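Local coordinates for protein syndapin (Drosophila melanogaster, PDB 3I2W) that probably acts in endocytosis, using its homodimeric F-BAR domain to bind phospholipid membranes and helping to regulate the internalization of plasma membrane proteins, at residues Gly53-Ile56 / Glu57-Pro60; Gly63-Glu66 / Ala67-Gly71; Leu73-Ser76 / Glu77-Asp81; Asn261-Gln264 / Gln265-Leu268. One frame throughout, in Å; residues are numbered along the deposited sequence.

How the contacts relate
All four contacts lie toward one end of the long helical chain. Contacts 1 and 2 flank the turn between helix 11-58 and helix 63-105. Their centres are about 11 Å apart, and both bind the same sodium ion, which also carries a water. Contact 3 continues along helix 63-105, with its centre about 16 Å from that of contact 2. It also meets contact 1, through Leu73 against Gly53. Contact 4 starts helix 264-275, and its centre is about 10 Å from that of contact 2. The two are joined by Asp267, whose carboxylate probably bonds to Thr64 and Thr65. Contacts 2, 3 and 4 touch the second subunit, and so does Pro60 of contact 1.

Contact 1: Gly53-Ile56 / Glu57-Pro60; sequences GELI and EKGP. With NA (sodium ion), chain G.
Backbone hydrogen bonds link Gly53, Glu54 and Leu55 to the residues one turn later. Glu57 N gives to Gly53 O. Lys58 N gives to Glu54 O at 3.0 Å, and this is the straightest of the three bonds, with an N-H...O angle of 167°. Gly59 N gives to Leu55 O at 2.9 Å along a more bent path of 137°. Gly59 is also where the backbone leaves helical torsions.

Metal binding takes over at this point. The sodium ion lies 2.8 Å from Ile56 O, 2.8 Å from Glu57 O and 2.7 Å from Gly59 O. Pro60 stands four residues after Ile56 and has no N-H to offer its carbonyl. Glu61 O, Glu66 OE2 and a water complete six oxygen ligands. The site is a metal-bound helix C-terminus. It lies where the first long helix of the F-BAR domain ends and the chain turns into helix 63-105. The carbonyl-rich end of a helix would probably favour a cation there.

The side-chain contacts are looser and lie on the outer surface. In Lys58 a chi1 of 173° swings CG opposite the amide nitrogen, and the chain then bends twice near its end. This brings Lys58 NZ to 3.6 Å from Leu55 CD2. The neighbouring Lys58 CE lies 3.8 Å from Glu54 OE2. The charged atoms stay apart, with Lys58 NZ 4.8 Å from Glu54 OE2, so any attraction between them is probably modest. Ile56 packs on Trp69 of helix 63-105, while Pro60 packs on Asp19 of the second subunit.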
# COMPACT_ATOMS: atom_id res chain seq x y z
N GLY B 53 -14.26 15.90 -6.89
CA GLY B 53 -14.88 16.94 -6.08
C GLY B 53 -15.37 17.97 -7.06
O GLY B 53 -16.52 18.39 -7.03
N GLU B 54 -14.48 18.31 -7.96
CA GLU B 54 -14.80 19.22 -9.02
C GLU B 54 -15.78 18.69 -10.11
O GLU B 54 -16.67 19.44 -10.50
CB GLU B 54 -13.52 19.68 -9.65
CG GLU B 54 -13.71 20.64 -10.72
CD GLU B 54 -12.39 20.89 -11.34
OE1 GLU B 54 -11.36 20.54 -10.67
OE2 GLU B 54 -12.38 21.42 -12.50
N LEU B 55 -15.63 17.45 -10.58
CA LEU B 55 -16.60 16.92 -11.53
C LEU B 55 -18.03 16.89 -10.98
O LEU B 55 -18.95 17.20 -11.71
CB LEU B 55 -16.23 15.52 -12.02
CG LEU B 55 -14.96 15.38 -12.87
CD1 LEU B 55 -14.80 13.90 -13.21
CD2 LEU B 55 -14.96 16.27 -14.11
N ILE B 56 -18.21 16.56 -9.71
CA ILE B 56 -19.52 16.65 -9.10
C ILE B 56 -20.10 18.07 -9.05
O ILE B 56 -21.30 18.33 -9.31
CB ILE B 56 -19.50 16.11 -7.74
CG1 ILE B 56 -19.10 14.62 -7.81
CG2 ILE B 56 -20.87 16.32 -7.12
CD1 ILE B 56 -18.98 13.89 -6.51
N GLU B 57 -19.20 19.00 -8.72
CA GLU B 57 -19.54 20.38 -8.52
C GLU B 57 -20.12 20.90 -9.80
O GLU B 57 -21.25 21.37 -9.85
CB GLU B 57 -18.27 21.11 -8.20
CG GLU B 57 -18.49 22.57 -7.86
CD GLU B 57 -19.43 22.74 -6.68
OE1 GLU B 57 -19.34 21.91 -5.73
OE2 GLU B 57 -20.26 23.69 -6.74
N LYS B 58 -19.33 20.73 -10.85
CA LYS B 58 -19.54 21.27 -12.15
C LYS B 58 -20.63 20.48 -12.89
O LYS B 58 -21.28 21.02 -13.79
CB LYS B 58 -18.18 21.21 -12.84
CG LYS B 58 -18.08 21.56 -14.30
CD LYS B 58 -16.61 21.98 -14.71
CE LYS B 58 -15.54 20.85 -14.53
NZ LYS B 58 -15.95 19.53 -15.13
N GLY B 59 -20.84 19.21 -12.53
CA GLY B 59 -21.92 18.43 -13.14
C GLY B 59 -23.33 18.69 -12.61
O GLY B 59 -23.54 19.59 -11.77
N PRO B 60 -24.32 17.89 -13.07
CA PRO B 60 -25.77 18.08 -12.81
C PRO B 60 -26.32 17.66 -11.47
O PRO B 60 -27.46 17.94 -11.20
CB PRO B 60 -26.46 17.23 -13.89
CG PRO B 60 -25.38 16.58 -14.64
CD PRO B 60 -24.10 16.68 -13.87
NA NA G . -23.54 19.95 -9.07
O HOH W 1 -24.01 22.21 -10.15

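Contact 2: Gly63-Glu66 / Ala67-Gly71; sequences GTTE and AAWKG. With NA (sodium ion), chain G.
Glu66 bonds through backbone and side chain: its carbonyl takes Lys70 N, and its carboxylate takes the sodium ion. Glu66 OE2 lies 2.5 Å from the metal. Glu66 OE1 stays 4.0 Å from it, so the carboxylate binds through one oxygen. The side chain is extended, its CG turned roughly trans to the main-chain nitrogen (chi1 -152°), and this carries the acid away from the helix. The remaining ligands come from the end of helix 11-58 and the turn after it, and a water.

Four backbone bonds build the first turns of helix 63-105. Lys70 N gives to Glu66 O at 3.0 Å. Ala68 N gives to Thr64 O at 2.9 Å. Ala67 N to Gly63 O and Trp69 N to Thr65 O complete the set. Thr64 OG1 bonds to the backbone N of Asp263, and Thr65 OG1 to the carboxylate of Asp267.

Packing is built on the same carbonyls. Trp69 turns a ring edge to Thr65 O, which lies 3.3 Å from Trp69 CD1 and near the ring plane. Lys70 CG rests 3.3 Å from Glu66 O. Thr65, Ala68 and Trp69 face Leu226, Leu233 and Leu27 of the second subunit.

Glu66 is the one carboxylate among the metal ligands. The sodium probably favours its ionised form, and Lys70 NZ, 5.2 Å from Glu66 OE2, would add weakly to this.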
# COMPACT_ATOMS: atom_id res chain seq x y z
N GLY B 63 -28.38 19.52 -4.58
CA GLY B 63 -29.11 19.30 -3.33
C GLY B 63 -28.42 18.39 -2.37
O GLY B 63 -27.23 18.24 -2.41
N THR B 64 -29.18 17.79 -1.49
CA THR B 64 -28.60 16.96 -0.47
C THR B 64 -28.10 15.68 -1.12
O THR B 64 -27.36 14.94 -0.56
CB THR B 64 -29.66 16.61 0.53
OG1 THR B 64 -30.66 15.83 -0.13
CG2 THR B 64 -30.29 17.84 1.08
N THR B 65 -28.53 15.40 -2.32
CA THR B 65 -28.06 14.24 -2.98
C THR B 65 -26.62 14.52 -3.42
O THR B 65 -25.71 13.71 -3.22
CB THR B 65 -28.97 13.93 -4.16
OG1 THR B 65 -30.24 13.51 -3.65
CG2 THR B 65 -28.40 12.81 -5.01
N GLU B 66 -26.43 15.68 -4.00
CA GLU B 66 -25.08 16.13 -4.25
C GLU B 66 -24.24 15.95 -3.01
O GLU B 66 -23.19 15.34 -3.05
CB GLU B 66 -25.04 17.61 -4.67
CG GLU B 66 -23.86 17.95 -5.55
CD GLU B 66 -23.76 19.41 -5.81
OE1 GLU B 66 -24.56 20.17 -5.23
OE2 GLU B 66 -22.90 19.82 -6.63
N ALA B 67 -24.73 16.49 -1.89
CA ALA B 67 -23.99 16.45 -0.63
C ALA B 67 -23.70 15.03 -0.24
O ALA B 67 -22.61 14.78 0.18
CB ALA B 67 -24.73 17.19 0.46
N ALA B 68 -24.64 14.10 -0.38
CA ALA B 68 -24.32 12.68 -0.18
C ALA B 68 -23.17 12.15 -1.03
O ALA B 68 -22.31 11.46 -0.48
CB ALA B 68 -25.51 11.79 -0.32
N TRP B 69 -23.14 12.47 -2.34
CA TRP B 69 -22.07 12.00 -3.20
C TRP B 69 -20.80 12.51 -2.58
O TRP B 69 -19.80 11.80 -2.54
CB TRP B 69 -22.07 12.60 -4.60
CG TRP B 69 -22.95 12.08 -5.70
CD1 TRP B 69 -24.32 12.06 -5.73
CD2 TRP B 69 -22.52 11.64 -6.99
NE1 TRP B 69 -24.77 11.56 -6.94
CE2 TRP B 69 -23.68 11.32 -7.73
CE3 TRP B 69 -21.27 11.46 -7.58
CZ2 TRP B 69 -23.61 10.84 -9.04
CZ3 TRP B 69 -21.20 10.99 -8.86
CH2 TRP B 69 -22.35 10.69 -9.58
N LYS B 70 -20.81 13.75 -2.09
CA LYS B 70 -19.57 14.36 -1.57
C LYS B 70 -19.05 13.66 -0.32
O LYS B 70 -17.84 13.57 -0.11
CB LYS B 70 -19.76 15.81 -1.24
CG LYS B 70 -20.19 16.64 -2.36
CD LYS B 70 -19.06 17.21 -3.09
CE LYS B 70 -19.39 18.64 -3.52
NZ LYS B 70 -19.86 19.48 -2.37
N GLY B 71 -19.95 13.18 0.51
CA GLY B 71 -19.55 12.28 1.58
C GLY B 71 -18.43 11.29 1.26
O GLY B 71 -17.56 11.05 2.09
NA NA G . -23.54 19.95 -9.07
O HOH W 1 -24.01 22.21 -10.15

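Contact 3: Leu73-Ser76 / Glu77-Asp81; sequences LTES and ERISD
Glu75 and Ile79 meet through a bend in the acid. Its chi1 of -172° sets CG on the far side from the backbone N, and chi2 of -106° turns the chain sharply. Glu75 OE2 thus passes 3.6 Å from Ile79 CG1, the two side chains crossing at a slant. Ser76 holds OG between its own N and carbonyl carbon (chi1 69°). From there Ser76 OG gives to Leu73 O at 2.9 Å, one turn back. Ser80 OG gives to Glu77 O at 2.6 Å.

With an alanine here instead of Ser76, Leu73 O would probably lose its stronger donor and keep the weak bond from Glu77 N.

Thr74 O accepts from two amides, Arg78 N at 3.1 Å and Glu77 N at 2.9 Å. Thr74 CG2 also sits over one guanidinium face of Arg78, toward its rim. Ile79 N and Ser80 N continue the helix bonds to Glu75 O and Ser76 O.

Glu77 reaches Ser49 of helix 11-58. Tyr252 of the same chain bonds to Glu75 OE2, and Arg34 of the second subunit forms a salt bridge to Glu75 OE1. This face of helix 63-105 therefore brings a charge pair into the F-BAR dimer interface, where Arg34 probably keeps Glu75 ionised.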
# COMPACT_ATOMS: atom_id res chain seq x y z
N LEU B 73 -16.03 11.61 -0.87
CA LEU B 73 -14.77 12.33 -1.04
C LEU B 73 -14.20 12.75 0.32
O LEU B 73 -12.99 12.74 0.54
CB LEU B 73 -14.96 13.56 -1.94
CG LEU B 73 -15.76 13.45 -3.27
CD1 LEU B 73 -15.65 14.74 -4.01
CD2 LEU B 73 -15.34 12.36 -4.25
N THR B 74 -15.07 13.13 1.23
CA THR B 74 -14.66 13.38 2.59
C THR B 74 -14.09 12.11 3.24
O THR B 74 -13.06 12.19 3.85
CB THR B 74 -15.83 14.00 3.36
OG1 THR B 74 -15.82 15.40 3.10
CG2 THR B 74 -15.73 13.78 4.84
N GLU B 75 -14.75 10.95 3.08
CA GLU B 75 -14.27 9.64 3.53
C GLU B 75 -12.82 9.38 3.13
O GLU B 75 -11.97 9.06 3.95
CB GLU B 75 -15.07 8.52 2.92
CG GLU B 75 -14.72 7.22 3.50
CD GLU B 75 -13.86 6.27 2.61
OE1 GLU B 75 -13.57 6.53 1.42
OE2 GLU B 75 -13.52 5.19 3.19
N SER B 76 -12.56 9.51 1.85
CA SER B 76 -11.28 9.19 1.36
C SER B 76 -10.27 10.23 1.87
O SER B 76 -9.06 10.03 1.79
CB SER B 76 -11.34 9.22 -0.16
OG SER B 76 -11.51 10.56 -0.61
N GLU B 77 -10.74 11.36 2.37
CA GLU B 77 -9.79 12.34 2.80
C GLU B 77 -9.28 11.98 4.19
O GLU B 77 -8.09 12.03 4.48
CB GLU B 77 -10.31 13.77 2.63
CG GLU B 77 -9.80 14.30 1.28
CD GLU B 77 -10.27 15.70 0.84
OE1 GLU B 77 -9.87 16.09 -0.31
OE2 GLU B 77 -11.00 16.42 1.60
N ARG B 78 -10.22 11.57 5.01
CA ARG B 78 -9.96 11.15 6.33
C ARG B 78 -9.14 9.86 6.28
O ARG B 78 -8.31 9.63 7.15
CB ARG B 78 -11.29 10.89 7.04
CG ARG B 78 -12.21 12.10 7.30
CD ARG B 78 -11.97 12.79 8.66
NE ARG B 78 -12.91 13.93 8.81
CZ ARG B 78 -12.96 15.00 8.01
NH1 ARG B 78 -12.12 15.14 6.98
NH2 ARG B 78 -13.86 15.95 8.26
N ILE B 79 -9.34 9.04 5.26
CA ILE B 79 -8.62 7.80 5.19
C ILE B 79 -7.17 8.12 4.87
O ILE B 79 -6.23 7.54 5.50
CB ILE B 79 -9.17 6.81 4.17
CG1 ILE B 79 -10.43 6.15 4.70
CG2 ILE B 79 -8.14 5.72 3.92
CD1 ILE B 79 -10.13 5.33 5.88
N SER B 80 -6.99 9.05 3.93
CA SER B 80 -5.69 9.43 3.51
C SER B 80 -4.91 10.00 4.70
O SER B 80 -3.72 9.78 4.81
CB SER B 80 -5.75 10.45 2.37
OG SER B 80 -6.02 11.75 2.88
N ASP B 81 -5.55 10.72 5.58
CA ASP B 81 -4.82 11.20 6.72
C ASP B 81 -4.32 10.05 7.59
O ASP B 81 -3.11 9.98 7.99
CB ASP B 81 -5.69 12.06 7.56
CG ASP B 81 -6.08 13.33 6.88
OD1 ASP B 81 -5.39 13.75 5.90
OD2 ASP B 81 -7.10 13.91 7.36

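Contact 4: Asn261-Gln264 / Gln265-Leu268; sequences NADQ and QKDL
Asp263 and Gln265 lie side by side and point the same way, the carboxylate and amide planes 43° apart. Lys266 crosses Asp263 at about a right angle, its CB 3.4 Å from Asp263 OD2. The acid stands with CG anti to the backbone N (chi1 -176°), which sets its two oxygens before the amides of the second and third residues of helix 264-275. Asp263 OD1 takes Gln265 N at 3.1 Å and Asp263 OD2 takes Lys266 N at 3.4 Å. Both bonds are weak.

Gln264 is folded instead, bent at chi2, with its amide turned 71° from that of Gln265. Gln264 OE1 comes 3.7 Å from Leu268 CD1, and the Gln264 side chain packs on Lys223 of the second subunit. An alanine in place of Gln264 removes the amide, and Leu268 CD1 and that lysine would probably each lose a packing partner.

The backbone bonds are stronger. Asp263 O takes Asp267 N at 2.8 Å, and Gln264 O takes Leu268 N at 2.6 Å. Asp267 OD1 accepts from Thr64 N, tying this turn to helix 63-105.

Asp263 thus holds the N-cap position of helix 264-275, with two weak capping bonds, and opens the short helix that follows the 261-263 loop in this F-BAR domain.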
# COMPACT_ATOMS: atom_id res chain seq x y z
N ASN B 261 -28.77 12.13 5.31
CA ASN B 261 -29.33 13.39 5.02
C ASN B 261 -29.77 13.50 3.58
O ASN B 261 -30.32 14.52 3.19
CB ASN B 261 -28.23 14.42 5.19
CG ASN B 261 -27.86 14.65 6.61
OD1 ASN B 261 -28.69 14.69 7.50
ND2 ASN B 261 -26.59 14.83 6.83
N ALA B 262 -29.48 12.54 2.72
CA ALA B 262 -29.93 12.71 1.35
C ALA B 262 -31.44 12.66 1.44
O ALA B 262 -31.99 11.63 1.84
CB ALA B 262 -29.41 11.61 0.45
N ASP B 263 -32.08 13.78 1.10
CA ASP B 263 -33.54 13.92 1.15
C ASP B 263 -34.20 14.30 -0.18
O ASP B 263 -34.13 15.46 -0.68
CB ASP B 263 -33.91 14.95 2.18
CG ASP B 263 -35.40 15.09 2.38
OD1 ASP B 263 -36.20 14.25 1.89
OD2 ASP B 263 -35.78 16.06 3.05
N GLN B 264 -34.87 13.32 -0.75
CA GLN B 264 -35.46 13.54 -2.05
C GLN B 264 -36.52 14.68 -2.05
O GLN B 264 -36.58 15.49 -2.96
CB GLN B 264 -35.93 12.19 -2.64
CG GLN B 264 -36.92 11.44 -1.81
CD GLN B 264 -38.27 12.15 -1.79
OE1 GLN B 264 -38.56 12.95 -2.69
NE2 GLN B 264 -39.10 11.85 -0.80
N GLN B 265 -37.30 14.79 -1.00
CA GLN B 265 -38.27 15.83 -0.97
C GLN B 265 -37.63 17.20 -0.88
O GLN B 265 -37.92 18.06 -1.70
CB GLN B 265 -39.18 15.61 0.18
CG GLN B 265 -40.22 16.65 0.34
CD GLN B 265 -41.27 16.14 1.30
OE1 GLN B 265 -41.74 14.98 1.17
NE2 GLN B 265 -41.61 16.96 2.28
N LYS B 266 -36.76 17.44 0.10
CA LYS B 266 -35.99 18.65 0.06
C LYS B 266 -35.46 18.88 -1.38
O LYS B 266 -35.65 19.92 -1.96
CB LYS B 266 -34.82 18.61 1.05
CG LYS B 266 -34.88 19.59 2.20
CD LYS B 266 -33.49 20.29 2.40
CE LYS B 266 -33.32 21.18 3.73
NZ LYS B 266 -34.47 22.12 4.13
N ASP B 267 -34.82 17.89 -1.97
CA ASP B 267 -34.23 18.14 -3.28
C ASP B 267 -35.23 18.46 -4.37
O ASP B 267 -35.05 19.43 -5.12
CB ASP B 267 -33.29 17.02 -3.70
CG ASP B 267 -32.05 16.98 -2.84
OD1 ASP B 267 -31.81 17.96 -2.04
OD2 ASP B 267 -31.34 15.96 -2.94
N LEU B 268 -36.28 17.66 -4.43
CA LEU B 268 -37.28 17.92 -5.41
C LEU B 268 -37.98 19.23 -5.22
O LEU B 268 -38.29 19.89 -6.20
CB LEU B 268 -38.31 16.79 -5.48
CG LEU B 268 -37.84 15.48 -6.08
CD1 LEU B 268 -38.97 14.60 -5.95
CD2 LEU B 268 -37.50 15.64 -7.53